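Local atomic coordinates of Slr0280 protein (Synechocystis sp., PDB entry 5H3K), a protein that is of unknown function but carries a phosphodiester glycosidase (NAGPA-type) domain and so may act on phosphodiester-linked sugars. Residues L89-L94 with Q102-F107; K247-T252 with A267-T272; V408-A413 with G467-A472; Q431-Q436 with Y461-R466; L505-R510 with A570-N575. One frame throughout, in Å; residues are numbered along the deposited sequence.

Contact 1 (L89-L94 with Q102-F107); sequences LGLDLL and QPVQWF
Asp92 and Gln105 face each other as an antiparallel hydrogen-bonded pair, with Leu93 and Val104 as the non-hydrogen-bonded pair beside them: a short hairpin that illustrates how a side-chain amide, here that of Gln102, can continue a backbone pairing. Asp92 N gives to Gln105 O at 3.0 Å, Gln105 N returns a bond to Asp92 O, and Leu94 N reaches Pro103 O at 2.9 Å.

Beyond these, the Gln102 amide takes over. CG lies anti to the backbone N (chi1 -175°) and the chain bends at chi2, which folds the amide back beside its own strand. There Gln102 NE2 gives to Leu94 O at 2.8 Å, in the carbonyl plane and on a lone pair, and also to Pro103 O. Leu94 N and Gln102 NE2 approach Pro103 O from opposite faces of its plane, and OE1 of the same amide accepts from Arg123. At the far end, Trp106 NE1 makes a weak, bent bond to Leu89 O (3.3 Å, 128°), while Gly90 O lies at the indole edge near CD1.

Among the apolar contacts, the CD2 methyl of Leu91 sits over the face of the five-membered ring of Trp106, 3.9 Å from its centroid, as a CH-pi contact. Leu93 and Val104 run side by side, CD2 to CG1 at 3.8 Å, and Leu94 CD1 reaches the Gln105 CG methylene.

Strand 101-105 joins the short strand 92-93 to strand 112-119; helix 82-89 packs against Leu91 and Leu93, and Leu125 of strand 122-126 touches Leu93 and Gln102.

Contact 2 (K247-T252 with A267-T272); sequences KLQVST and APPVKT
Lys247 opens the contact by reaching over to the backbone of Ala267, an example of a long side chain tying a strand to the linker that follows. Its CG stands anti to the carbonyl carbon (chi1 -54°) and the chain is extended from there on, which carries Lys247 NZ to a hydrogen bond with Ala267 O at 2.8 Å. The ammonium comes in tilted 32° from the carbonyl plane, and Lys247 CE runs 3.5 Å from Ala267 O.

Two residues on, Gln249 points the same way. It is extended throughout, and its amide meets the ring of Pro269 from the opposite direction, with Gln249 CD 3.7 Å from Pro269 CD and Gln249 NE2 3.8 Å from Pro269 CG. This is van der Waals packing of an amide on a proline ring.

A cis peptide bond between Ala267 and Pro268 bends the chain here. The linker packs on the face of strand 247-253 that carries Lys247 and Gln249, while Leu248 and Val250 on the other face meet strands 177-182 and 185-190. Two four-stranded antiparallel sheets thus pack face to face, consistent with a beta sandwich, with the linker to strand 271-276 lying against the outer face.

Contact 3 (V408-A413 with G467-A472); sequences VQRGIA and GNQIPA
The backbones of Arg410-Ile412 and Gly467-Ile470 run in roughly the same direction, 27° apart, with CA atoms of Arg410 and Gly467 5.1 Å from each other. The loop after strand 460-466 packs here on the start of strand 411-415, an inner strand of a mixed beta sheet: one strand is just beginning where the chain has just left its antiparallel neighbour. Such a place shows how packing takes over once strand pairing ends.

Gln469 carries most of it. Gln469 CG, anti to the carbonyl carbon (chi1 -55°), rests 3.6 Å from Gly411 CA, and the bend at chi2 folds the amide back toward its own loop. There Gln469 NE2 gives to Gly467 O at 2.6 Å, from well above the carbonyl plane. The Arg410 guanidinium crosses Gln469 at about a right angle, with the two flat groups 76° apart, so that the amide nitrogen comes over a guanidinium face. Both are donors, so the pair is not a hydrogen bond.

On the inner side, Ile412 meets Ile470, both buried, their side chains crossing nearly perpendicularly. The apolar contact closes where Ile412 CD1 touches Ile470 CG1 at 3.7 Å.

Contact 4 (Q431-Q436 with Y461-R466); sequences QVYVVQ and YLIIDR
Gln431, Tyr433 and Val435 each exchange two backbone bonds with Asp465, Ile463 and Tyr461, a regular antiparallel pairing in which six amides and six carbonyls satisfy one another. Asp465 N to Gln431 O is nearly straight (2.8 Å, 174°), and Tyr433 N to Ile463 O measures 2.9 Å. Toward the other end the pattern skews: Val435 N approaches Tyr461 O nearly along the C=O axis, whereas Tyr461 N reaches Val435 O at 3.1 Å.

The polar side chains look elsewhere for partners. Asp465 OD1 accepts from Gln469 N and OD2 from Ile470 N, so the buried carboxylate is met by the following loop. Gln431 OE1 accepts from Gln443, and Arg466 NE pairs with Glu430.

Tyr461 has CG between its backbone N and carbonyl carbon (chi1 55°), which lays the ring under Val435; Val435 CB stands 3.8 Å from the ring centroid as a CH-pi contact. On the other face, Val432 CG2 touches Ile464 CD1 at 3.7 Å.

The backbones of the in-between residues bond outward: Val432 and Val434 to strand 439-446, at the other edge of strand 430-436, and Leu462 and Ile464 to strand 411-415. Leu481 of strand 481-488 packs on Val435, Tyr461 and Ile463.

Contact 5 (L505-R510 with A570-N575); sequences LIDQGR and AVNALN
Ala573 O accepts two bonds, from Leu505 N at 2.9 Å and Ile506 N at 3.2 Å, both donors arriving from the same face of its plane. Two residues thus face one, a classic beta bulge. Ala573 N answers with a bond to Ile506 O, completing the antiparallel pair.

Around these bonds the packing is apolar. Ile506 CB lies 3.9 Å from Ala573 CB, and Ile506 CD1 extends to Ala570 CB. Leu505 crosses Asn575 at a slant, Leu505 CD1 3.8 Å from Asn575 CB.

Outward from this pair the chain reverses in a type I' turn from Asp507 to Arg510, closed by backbone bonds both ways between those two residues, and the facing segment grips the turn's backbone. Gln508 N gives an almost straight bond (176°) to Asn572 OD1 at 2.8 Å, and Gly509 N gives to Val571 O at 2.8 Å, in the carbonyl plane and on a lone pair. Asn572 CG sits anti to its carbonyl carbon (chi1 -66°), turning the amide toward the turn.

A second classic bulge, with Val571 and Asn572 both facing Val536, shapes the segment from its other edge. Helix 558-567 covers the inner face through Phe561 and Leu565, and Asn575 ND2 is bonded to Gly502 O.

The chemistry implies a division of labour: the buried end is held by paired backbone and methyl packing, and the more exposed turn by one side-chain oxygen and one carbonyl that fix two successive amides.

Contacts 1 and 4 are the buried strand pairings, each built on backbone bonds with apolar packing beside them; contact 2 is a surface contact, and contacts 3 and 5 are partly buried. Contacts 1 and 2 touch each other through Lys271, bonded to Leu93 O, and Thr252, bonded by Phe107 N. Contacts 3 and 4 share one sheet, strand 411-415 adjoining 460-466, with contact 4 nested in the loop that contact 3 closes. Contact 5 reaches the same sheet as contact 2, yet their centres are about 30 Å apart. Chemistry follows place: paired amides where strands adjoin, side-chain packing and single polar bonds where loops lie on strands.

Contact 1 (L89-L94 with Q102-F107)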
# COMPACT_ATOMS: atom_id res chain seq x y z
N LEU A 89 16.71 -9.90 -7.72
CA LEU A 89 17.75 -10.91 -7.96
C LEU A 89 17.14 -12.24 -8.40
O LEU A 89 17.80 -13.02 -9.09
CB LEU A 89 18.63 -11.13 -6.73
CG LEU A 89 19.32 -9.92 -6.10
CD1 LEU A 89 20.38 -10.41 -5.13
CD2 LEU A 89 19.92 -9.01 -7.16
N GLY A 90 15.91 -12.50 -7.98
CA GLY A 90 15.24 -13.76 -8.26
C GLY A 90 15.41 -14.83 -7.19
O GLY A 90 15.20 -16.01 -7.46
N LEU A 91 15.76 -14.44 -5.97
CA LEU A 91 15.82 -15.41 -4.87
C LEU A 91 14.44 -15.94 -4.53
O LEU A 91 13.51 -15.17 -4.30
CB LEU A 91 16.38 -14.77 -3.59
CG LEU A 91 17.76 -14.11 -3.54
CD1 LEU A 91 18.19 -13.95 -2.08
CD2 LEU A 91 18.80 -14.87 -4.34
N ASP A 92 14.29 -17.26 -4.48
CA ASP A 92 13.03 -17.86 -4.03
C ASP A 92 13.10 -17.91 -2.51
O ASP A 92 13.95 -18.61 -1.96
CB ASP A 92 12.87 -19.27 -4.62
CG ASP A 92 11.48 -19.88 -4.35
OD1 ASP A 92 10.57 -19.18 -3.85
OD2 ASP A 92 11.31 -21.09 -4.66
N LEU A 93 12.25 -17.14 -1.84
CA LEU A 93 12.17 -17.18 -0.37
C LEU A 93 11.25 -18.32 0.07
O LEU A 93 10.04 -18.26 -0.16
CB LEU A 93 11.65 -15.85 0.20
CG LEU A 93 12.37 -14.58 -0.28
CD1 LEU A 93 11.88 -13.36 0.46
CD2 LEU A 93 13.87 -14.72 -0.13
N LEU A 94 11.83 -19.34 0.70
CA LEU A 94 11.07 -20.50 1.14
C LEU A 94 10.47 -20.28 2.54
O LEU A 94 10.99 -19.47 3.32
CB LEU A 94 11.98 -21.74 1.17
CG LEU A 94 12.85 -21.93 -0.07
CD1 LEU A 94 13.73 -23.17 0.08
CD2 LEU A 94 11.99 -22.02 -1.31
N GLN A 102 16.32 -17.36 6.94
CA GLN A 102 15.58 -17.36 5.68
C GLN A 102 16.17 -18.37 4.71
O GLN A 102 17.18 -18.09 4.09
CB GLN A 102 15.61 -15.97 5.04
CG GLN A 102 14.76 -15.89 3.78
CD GLN A 102 13.35 -16.39 4.03
OE1 GLN A 102 12.61 -15.80 4.81
NE2 GLN A 102 12.97 -17.47 3.37
N PRO A 103 15.56 -19.55 4.61
CA PRO A 103 15.94 -20.50 3.56
C PRO A 103 15.57 -20.00 2.16
O PRO A 103 14.48 -19.43 1.96
CB PRO A 103 15.16 -21.77 3.91
CG PRO A 103 14.06 -21.33 4.85
CD PRO A 103 14.58 -20.12 5.56
N VAL A 104 16.47 -20.19 1.21
CA VAL A 104 16.28 -19.66 -0.14
C VAL A 104 16.71 -20.70 -1.18
O VAL A 104 17.48 -21.61 -0.86
CB VAL A 104 17.07 -18.34 -0.38
CG1 VAL A 104 16.61 -17.22 0.58
CG2 VAL A 104 18.59 -18.57 -0.26
N GLN A 105 16.20 -20.56 -2.40
CA GLN A 105 16.70 -21.32 -3.54
C GLN A 105 17.07 -20.35 -4.65
O GLN A 105 16.28 -19.48 -5.01
CB GLN A 105 15.66 -22.33 -4.04
CG GLN A 105 15.57 -23.62 -3.23
CD GLN A 105 16.77 -24.55 -3.45
OE1 GLN A 105 17.93 -24.14 -3.30
NE2 GLN A 105 16.50 -25.81 -3.80
N TRP A 106 18.29 -20.49 -5.16
CA TRP A 106 18.76 -19.64 -6.25
C TRP A 106 19.93 -20.33 -6.94
O TRP A 106 21.09 -20.19 -6.53
CB TRP A 106 19.16 -18.24 -5.74
CG TRP A 106 19.50 -17.27 -6.85
CD1 TRP A 106 18.63 -16.64 -7.69
CD2 TRP A 106 20.82 -16.83 -7.24
NE1 TRP A 106 19.32 -15.85 -8.58
CE2 TRP A 106 20.65 -15.95 -8.32
CE3 TRP A 106 22.10 -17.11 -6.77
CZ2 TRP A 106 21.74 -15.34 -8.94
CZ3 TRP A 106 23.18 -16.50 -7.39
CH2 TRP A 106 23.00 -15.62 -8.46
N PHE A 107 19.61 -21.09 -7.99
CA PHE A 107 20.58 -21.91 -8.71
C PHE A 107 21.39 -22.75 -7.72
O PHE A 107 22.62 -22.77 -7.76
CB PHE A 107 21.48 -21.03 -9.56
CG PHE A 107 20.74 -20.26 -10.63
CD1 PHE A 107 20.35 -20.89 -11.81
CD2 PHE A 107 20.43 -18.92 -10.46
CE1 PHE A 107 19.68 -20.19 -12.80
CE2 PHE A 107 19.75 -18.22 -11.45
CZ PHE A 107 19.37 -18.85 -12.62

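Contact 2 (K247-T252 with A267-T272)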
# COMPACT_ATOMS: atom_id res chain seq x y z
N LYS A 247 -0.44 -16.01 -15.73
CA LYS A 247 0.67 -15.28 -15.11
C LYS A 247 1.93 -16.08 -15.31
O LYS A 247 1.86 -17.23 -15.74
CB LYS A 247 0.43 -15.10 -13.61
CG LYS A 247 -0.91 -14.46 -13.25
CD LYS A 247 -1.03 -14.32 -11.73
CE LYS A 247 -2.49 -14.25 -11.28
NZ LYS A 247 -2.59 -14.15 -9.80
N LEU A 248 3.07 -15.49 -15.02
CA LEU A 248 4.32 -16.24 -15.06
C LEU A 248 4.72 -16.68 -13.66
O LEU A 248 4.62 -15.91 -12.71
CB LEU A 248 5.44 -15.39 -15.64
CG LEU A 248 5.24 -14.87 -17.06
CD1 LEU A 248 6.51 -14.18 -17.52
CD2 LEU A 248 4.87 -16.03 -17.98
N GLN A 249 5.14 -17.93 -13.53
CA GLN A 249 5.80 -18.36 -12.30
C GLN A 249 7.20 -18.80 -12.69
O GLN A 249 7.36 -19.74 -13.46
CB GLN A 249 5.03 -19.51 -11.65
CG GLN A 249 5.75 -20.14 -10.45
CD GLN A 249 4.96 -21.28 -9.81
OE1 GLN A 249 3.73 -21.37 -9.97
NE2 GLN A 249 5.66 -22.15 -9.09
N VAL A 250 8.21 -18.12 -12.15
CA VAL A 250 9.59 -18.35 -12.56
C VAL A 250 10.41 -18.96 -11.44
O VAL A 250 10.31 -18.53 -10.29
CB VAL A 250 10.25 -17.03 -13.00
CG1 VAL A 250 11.64 -17.29 -13.59
CG2 VAL A 250 9.39 -16.32 -14.02
N SER A 251 11.22 -19.96 -11.77
CA SER A 251 12.07 -20.62 -10.78
C SER A 251 13.40 -21.04 -11.40
O SER A 251 13.61 -20.87 -12.61
CB SER A 251 11.37 -21.85 -10.21
OG SER A 251 10.98 -22.72 -11.26
N THR A 252 14.30 -21.58 -10.58
CA THR A 252 15.62 -21.96 -11.06
C THR A 252 15.90 -23.45 -10.83
O THR A 252 15.24 -24.09 -10.01
CB THR A 252 16.74 -21.12 -10.41
OG1 THR A 252 16.81 -21.41 -9.01
CG2 THR A 252 16.47 -19.63 -10.62
N ALA A 267 -1.46 -19.10 -9.99
CA ALA A 267 -0.20 -18.55 -9.51
C ALA A 267 -0.55 -17.26 -8.78
O ALA A 267 -1.62 -16.71 -9.02
CB ALA A 267 0.72 -18.25 -10.69
N PRO A 268 0.34 -16.77 -7.90
CA PRO A 268 1.65 -17.31 -7.50
C PRO A 268 1.49 -18.42 -6.47
O PRO A 268 0.40 -18.57 -5.91
CB PRO A 268 2.33 -16.09 -6.87
CG PRO A 268 1.20 -15.30 -6.29
CD PRO A 268 0.07 -15.47 -7.27
N PRO A 269 2.55 -19.20 -6.22
CA PRO A 269 2.44 -20.32 -5.28
C PRO A 269 2.29 -19.86 -3.83
O PRO A 269 2.59 -18.70 -3.52
CB PRO A 269 3.75 -21.08 -5.48
CG PRO A 269 4.69 -20.09 -6.09
CD PRO A 269 3.85 -19.18 -6.92
N VAL A 270 1.83 -20.75 -2.95
CA VAL A 270 1.61 -20.38 -1.55
C VAL A 270 2.93 -20.16 -0.84
O VAL A 270 3.96 -20.73 -1.21
CB VAL A 270 0.79 -21.44 -0.80
CG1 VAL A 270 -0.45 -21.81 -1.60
CG2 VAL A 270 1.62 -22.66 -0.50
N LYS A 271 2.92 -19.29 0.16
CA LYS A 271 4.12 -18.94 0.89
C LYS A 271 3.72 -18.44 2.26
O LYS A 271 2.69 -17.79 2.41
CB LYS A 271 4.90 -17.84 0.13
CG LYS A 271 6.31 -17.58 0.70
CD LYS A 271 6.94 -16.29 0.13
CE LYS A 271 7.14 -16.35 -1.39
NZ LYS A 271 7.93 -17.55 -1.80
N THR A 272 4.52 -18.76 3.28
CA THR A 272 4.33 -18.19 4.61
C THR A 272 5.68 -17.78 5.16
O THR A 272 6.55 -18.62 5.38
CB THR A 272 3.61 -19.17 5.58
OG1 THR A 272 2.33 -19.52 5.05
CG2 THR A 272 3.43 -18.54 6.96

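Contact 3 (V408-A413 with G467-A472)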
# COMPACT_ATOMS: atom_id res chain seq x y z
N VAL A 408 -18.01 17.55 -1.96
CA VAL A 408 -18.77 18.80 -2.06
C VAL A 408 -20.28 18.60 -1.99
O VAL A 408 -20.90 17.96 -2.86
CB VAL A 408 -18.43 19.54 -3.37
CG1 VAL A 408 -19.18 20.86 -3.43
CG2 VAL A 408 -16.95 19.78 -3.47
N GLN A 409 -20.88 19.16 -0.94
CA GLN A 409 -22.33 19.21 -0.78
C GLN A 409 -22.72 20.56 -0.18
O GLN A 409 -21.89 21.25 0.41
CB GLN A 409 -22.83 18.08 0.13
CG GLN A 409 -22.64 16.67 -0.41
CD GLN A 409 -23.47 16.38 -1.66
OE1 GLN A 409 -24.52 16.98 -1.87
NE2 GLN A 409 -23.00 15.45 -2.48
N ARG A 410 -23.97 20.95 -0.35
CA ARG A 410 -24.45 22.14 0.34
C ARG A 410 -24.30 21.93 1.84
O ARG A 410 -24.59 20.85 2.36
CB ARG A 410 -25.91 22.42 -0.03
CG ARG A 410 -26.07 22.90 -1.47
CD ARG A 410 -27.54 22.98 -1.89
NE ARG A 410 -28.19 24.18 -1.37
CZ ARG A 410 -28.90 24.22 -0.24
NH1 ARG A 410 -29.04 23.13 0.50
NH2 ARG A 410 -29.47 25.36 0.13
N GLY A 411 -23.83 22.96 2.54
CA GLY A 411 -23.61 22.86 3.97
C GLY A 411 -22.43 23.71 4.39
O GLY A 411 -21.91 24.51 3.61
N ILE A 412 -22.00 23.55 5.64
CA ILE A 412 -20.87 24.32 6.15
C ILE A 412 -19.63 23.43 6.24
O ILE A 412 -19.68 22.36 6.85
CB ILE A 412 -21.18 24.92 7.52
CG1 ILE A 412 -22.37 25.88 7.41
CG2 ILE A 412 -19.93 25.60 8.10
CD1 ILE A 412 -22.96 26.29 8.74
N ALA A 413 -18.53 23.89 5.64
CA ALA A 413 -17.27 23.13 5.64
C ALA A 413 -16.18 23.92 6.34
O ALA A 413 -16.25 25.15 6.45
CB ALA A 413 -16.86 22.76 4.23
N GLY A 467 -24.04 27.04 -0.36
CA GLY A 467 -25.49 27.10 -0.39
C GLY A 467 -26.14 28.02 0.64
O GLY A 467 -27.29 27.80 1.04
N ASN A 468 -25.41 29.05 1.06
CA ASN A 468 -25.92 30.05 2.00
C ASN A 468 -26.55 29.47 3.27
O ASN A 468 -27.70 29.77 3.60
CB ASN A 468 -26.94 30.97 1.30
CG ASN A 468 -26.30 31.82 0.23
OD1 ASN A 468 -25.48 32.68 0.52
ND2 ASN A 468 -26.67 31.58 -1.02
N GLN A 469 -25.79 28.65 3.97
CA GLN A 469 -26.30 27.99 5.16
C GLN A 469 -26.07 28.82 6.42
O GLN A 469 -26.58 28.50 7.49
CB GLN A 469 -25.66 26.61 5.32
CG GLN A 469 -25.82 25.73 4.10
CD GLN A 469 -27.28 25.42 3.82
OE1 GLN A 469 -27.93 24.72 4.60
NE2 GLN A 469 -27.80 25.93 2.71
N ILE A 470 -25.29 29.89 6.28
CA ILE A 470 -24.93 30.72 7.43
C ILE A 470 -25.72 32.01 7.41
O ILE A 470 -25.53 32.85 6.53
CB ILE A 470 -23.40 31.03 7.47
CG1 ILE A 470 -22.58 29.74 7.53
CG2 ILE A 470 -23.07 31.91 8.67
CD1 ILE A 470 -21.07 29.95 7.62
N PRO A 471 -26.62 32.18 8.40
CA PRO A 471 -27.47 33.38 8.52
C PRO A 471 -26.61 34.63 8.60
O PRO A 471 -25.51 34.59 9.16
CB PRO A 471 -28.19 33.16 9.85
CG PRO A 471 -28.16 31.68 10.09
CD PRO A 471 -26.84 31.22 9.49
N ALA A 472 -27.10 35.73 8.04
CA ALA A 472 -26.34 36.98 8.02
C ALA A 472 -26.04 37.49 9.43
O ALA A 472 -26.85 37.36 10.35
CB ALA A 472 -27.06 38.04 7.20

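Contact 4 (Q431-Q436 with Y461-R466)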
# COMPACT_ATOMS: atom_id res chain seq x y z
N GLN A 431 -19.06 31.20 0.13
CA GLN A 431 -18.66 32.30 1.00
C GLN A 431 -17.55 31.79 1.92
O GLN A 431 -17.67 30.69 2.47
CB GLN A 431 -19.84 32.77 1.85
CG GLN A 431 -20.78 33.74 1.14
CD GLN A 431 -20.12 35.08 0.86
OE1 GLN A 431 -19.62 35.76 1.76
NE2 GLN A 431 -20.11 35.47 -0.41
N VAL A 432 -16.49 32.57 2.09
CA VAL A 432 -15.44 32.17 3.02
C VAL A 432 -15.33 33.14 4.19
O VAL A 432 -15.40 34.36 4.01
CB VAL A 432 -14.05 32.00 2.33
CG1 VAL A 432 -13.62 33.28 1.64
CG2 VAL A 432 -12.98 31.53 3.34
N TYR A 433 -15.16 32.58 5.39
CA TYR A 433 -14.87 33.37 6.59
C TYR A 433 -13.49 32.97 7.07
O TYR A 433 -13.24 31.79 7.34
CB TYR A 433 -15.92 33.10 7.67
CG TYR A 433 -17.33 33.40 7.21
CD1 TYR A 433 -17.95 34.59 7.54
CD2 TYR A 433 -18.04 32.48 6.44
CE1 TYR A 433 -19.25 34.87 7.11
CE2 TYR A 433 -19.33 32.75 6.00
CZ TYR A 433 -19.93 33.94 6.34
OH TYR A 433 -21.22 34.19 5.92
N VAL A 434 -12.60 33.96 7.17
CA VAL A 434 -11.24 33.71 7.61
C VAL A 434 -11.18 33.81 9.14
O VAL A 434 -11.64 34.80 9.72
CB VAL A 434 -10.25 34.72 6.99
CG1 VAL A 434 -8.83 34.38 7.41
CG2 VAL A 434 -10.37 34.71 5.47
N VAL A 435 -10.64 32.78 9.78
CA VAL A 435 -10.50 32.75 11.23
C VAL A 435 -9.02 32.72 11.60
O VAL A 435 -8.25 31.91 11.07
CB VAL A 435 -11.25 31.55 11.86
CG1 VAL A 435 -11.14 31.59 13.37
CG2 VAL A 435 -12.71 31.54 11.42
N GLN A 436 -8.60 33.64 12.47
CA GLN A 436 -7.22 33.67 12.94
C GLN A 436 -7.25 33.82 14.44
O GLN A 436 -7.92 34.71 14.96
CB GLN A 436 -6.46 34.85 12.33
CG GLN A 436 -6.32 34.79 10.83
CD GLN A 436 -5.56 35.97 10.26
OE1 GLN A 436 -6.16 36.92 9.74
NE2 GLN A 436 -4.24 35.93 10.36
N TYR A 461 -8.07 28.89 10.50
CA TYR A 461 -8.78 28.03 9.56
C TYR A 461 -9.77 28.83 8.73
O TYR A 461 -9.98 30.02 8.98
CB TYR A 461 -9.52 26.90 10.30
CG TYR A 461 -10.49 27.36 11.37
CD1 TYR A 461 -11.83 27.58 11.08
CD2 TYR A 461 -10.06 27.55 12.68
CE1 TYR A 461 -12.72 27.99 12.06
CE2 TYR A 461 -10.94 27.95 13.66
CZ TYR A 461 -12.27 28.18 13.35
OH TYR A 461 -13.12 28.59 14.35
N LEU A 462 -10.38 28.17 7.75
CA LEU A 462 -11.40 28.80 6.94
C LEU A 462 -12.73 28.11 7.19
O LEU A 462 -12.78 26.88 7.35
CB LEU A 462 -11.05 28.71 5.46
CG LEU A 462 -9.72 29.32 5.02
CD1 LEU A 462 -9.55 29.17 3.50
CD2 LEU A 462 -9.69 30.80 5.43
N ILE A 463 -13.79 28.90 7.27
CA ILE A 463 -15.14 28.36 7.21
C ILE A 463 -15.67 28.62 5.82
O ILE A 463 -15.63 29.76 5.32
CB ILE A 463 -16.06 28.99 8.25
CG1 ILE A 463 -15.57 28.67 9.67
CG2 ILE A 463 -17.49 28.50 8.04
CD1 ILE A 463 -16.19 29.57 10.78
N ILE A 464 -16.15 27.56 5.17
CA ILE A 464 -16.68 27.65 3.81
C ILE A 464 -18.18 27.39 3.84
O ILE A 464 -18.64 26.35 4.33
CB ILE A 464 -16.00 26.63 2.86
CG1 ILE A 464 -14.51 26.96 2.68
CG2 ILE A 464 -16.70 26.62 1.51
CD1 ILE A 464 -14.24 28.33 2.11
N ASP A 465 -18.96 28.34 3.33
CA ASP A 465 -20.41 28.16 3.29
C ASP A 465 -20.80 27.83 1.86
O ASP A 465 -20.59 28.64 0.95
CB ASP A 465 -21.11 29.44 3.77
CG ASP A 465 -22.62 29.31 3.80
OD1 ASP A 465 -23.15 28.21 3.51
OD2 ASP A 465 -23.28 30.32 4.14
N ARG A 466 -21.36 26.64 1.66
CA ARG A 466 -21.87 26.24 0.36
C ARG A 466 -23.39 26.18 0.42
O ARG A 466 -23.97 25.40 1.19
CB ARG A 466 -21.27 24.89 -0.05
CG ARG A 466 -19.74 24.88 -0.05
CD ARG A 466 -19.18 23.57 -0.55
NE ARG A 466 -17.74 23.64 -0.76
CZ ARG A 466 -16.85 22.85 -0.18
NH1 ARG A 466 -17.25 21.92 0.67
NH2 ARG A 466 -15.55 22.99 -0.44

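Contact 5 (L505-R510 with A570-N575)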
# COMPACT_ATOMS: atom_id res chain seq x y z
N LEU A 505 -17.63 -4.46 6.01
CA LEU A 505 -18.01 -5.77 5.46
C LEU A 505 -18.39 -6.77 6.55
O LEU A 505 -19.39 -7.49 6.43
CB LEU A 505 -16.91 -6.35 4.58
CG LEU A 505 -16.57 -5.54 3.32
CD1 LEU A 505 -15.39 -6.17 2.60
CD2 LEU A 505 -17.78 -5.46 2.40
N ILE A 506 -17.57 -6.84 7.60
CA ILE A 506 -17.82 -7.79 8.69
C ILE A 506 -17.75 -7.07 10.04
O ILE A 506 -16.86 -6.25 10.27
CB ILE A 506 -16.80 -8.95 8.66
CG1 ILE A 506 -16.80 -9.63 7.28
CG2 ILE A 506 -17.09 -9.96 9.78
CD1 ILE A 506 -15.77 -10.75 7.12
N ASP A 507 -18.70 -7.38 10.93
CA ASP A 507 -18.72 -6.75 12.25
C ASP A 507 -19.11 -7.78 13.30
O ASP A 507 -20.19 -8.37 13.23
CB ASP A 507 -19.69 -5.57 12.27
CG ASP A 507 -19.55 -4.73 13.54
OD1 ASP A 507 -20.15 -5.09 14.57
OD2 ASP A 507 -18.83 -3.71 13.50
N GLN A 508 -18.21 -8.00 14.26
CA GLN A 508 -18.37 -9.02 15.31
C GLN A 508 -18.79 -10.35 14.71
O GLN A 508 -19.75 -10.97 15.17
CB GLN A 508 -19.39 -8.57 16.36
CG GLN A 508 -19.27 -7.10 16.79
CD GLN A 508 -18.03 -6.78 17.62
OE1 GLN A 508 -16.92 -7.26 17.34
NE2 GLN A 508 -18.21 -5.95 18.65
N GLY A 509 -18.07 -10.77 13.67
CA GLY A 509 -18.29 -12.06 13.04
C GLY A 509 -19.43 -12.12 12.05
O GLY A 509 -19.56 -13.11 11.34
N ARG A 510 -20.25 -11.08 11.99
CA ARG A 510 -21.38 -11.15 11.06
C ARG A 510 -21.24 -10.29 9.80
O ARG A 510 -20.57 -9.25 9.79
CB ARG A 510 -22.74 -10.94 11.76
CG ARG A 510 -22.99 -9.57 12.35
CD ARG A 510 -24.48 -9.41 12.72
NE ARG A 510 -25.33 -9.33 11.53
CZ ARG A 510 -25.85 -8.21 11.05
NH1 ARG A 510 -25.64 -7.05 11.67
NH2 ARG A 510 -26.61 -8.24 9.95
N ALA A 570 -11.51 -13.16 9.58
CA ALA A 570 -11.82 -11.79 10.00
C ALA A 570 -13.04 -11.76 10.92
O ALA A 570 -14.08 -12.31 10.57
CB ALA A 570 -12.04 -10.89 8.80
N VAL A 571 -12.92 -11.12 12.08
CA VAL A 571 -14.11 -10.86 12.91
C VAL A 571 -14.68 -9.46 12.68
O VAL A 571 -15.87 -9.24 12.85
CB VAL A 571 -13.82 -11.08 14.41
CG1 VAL A 571 -13.29 -12.47 14.64
CG2 VAL A 571 -12.84 -10.06 14.94
N ASN A 572 -13.81 -8.51 12.30
CA ASN A 572 -14.25 -7.20 11.83
C ASN A 572 -13.44 -6.94 10.56
O ASN A 572 -12.27 -7.30 10.52
CB ASN A 572 -13.91 -6.10 12.86
CG ASN A 572 -14.68 -6.25 14.17
OD1 ASN A 572 -15.90 -6.44 14.17
ND2 ASN A 572 -13.98 -6.13 15.28
N ALA A 573 -14.05 -6.35 9.53
CA ALA A 573 -13.37 -6.12 8.26
C ALA A 573 -13.92 -4.88 7.57
O ALA A 573 -15.13 -4.70 7.50
CB ALA A 573 -13.51 -7.35 7.34
N LEU A 574 -13.01 -4.05 7.07
CA LEU A 574 -13.34 -2.82 6.36
C LEU A 574 -12.79 -2.91 4.95
O LEU A 574 -11.58 -3.15 4.75
CB LEU A 574 -12.72 -1.62 7.08
CG LEU A 574 -12.78 -0.27 6.35
CD1 LEU A 574 -14.22 0.19 6.27
CD2 LEU A 574 -11.92 0.74 7.13
N ASN A 575 -13.67 -2.73 3.97
CA ASN A 575 -13.25 -2.62 2.58
C ASN A 575 -12.50 -1.31 2.40
O ASN A 575 -12.97 -0.26 2.85
CB ASN A 575 -14.44 -2.66 1.63
CG ASN A 575 -14.02 -2.72 0.18
OD1 ASN A 575 -13.34 -3.67 -0.25
ND2 ASN A 575 -14.38 -1.69 -0.59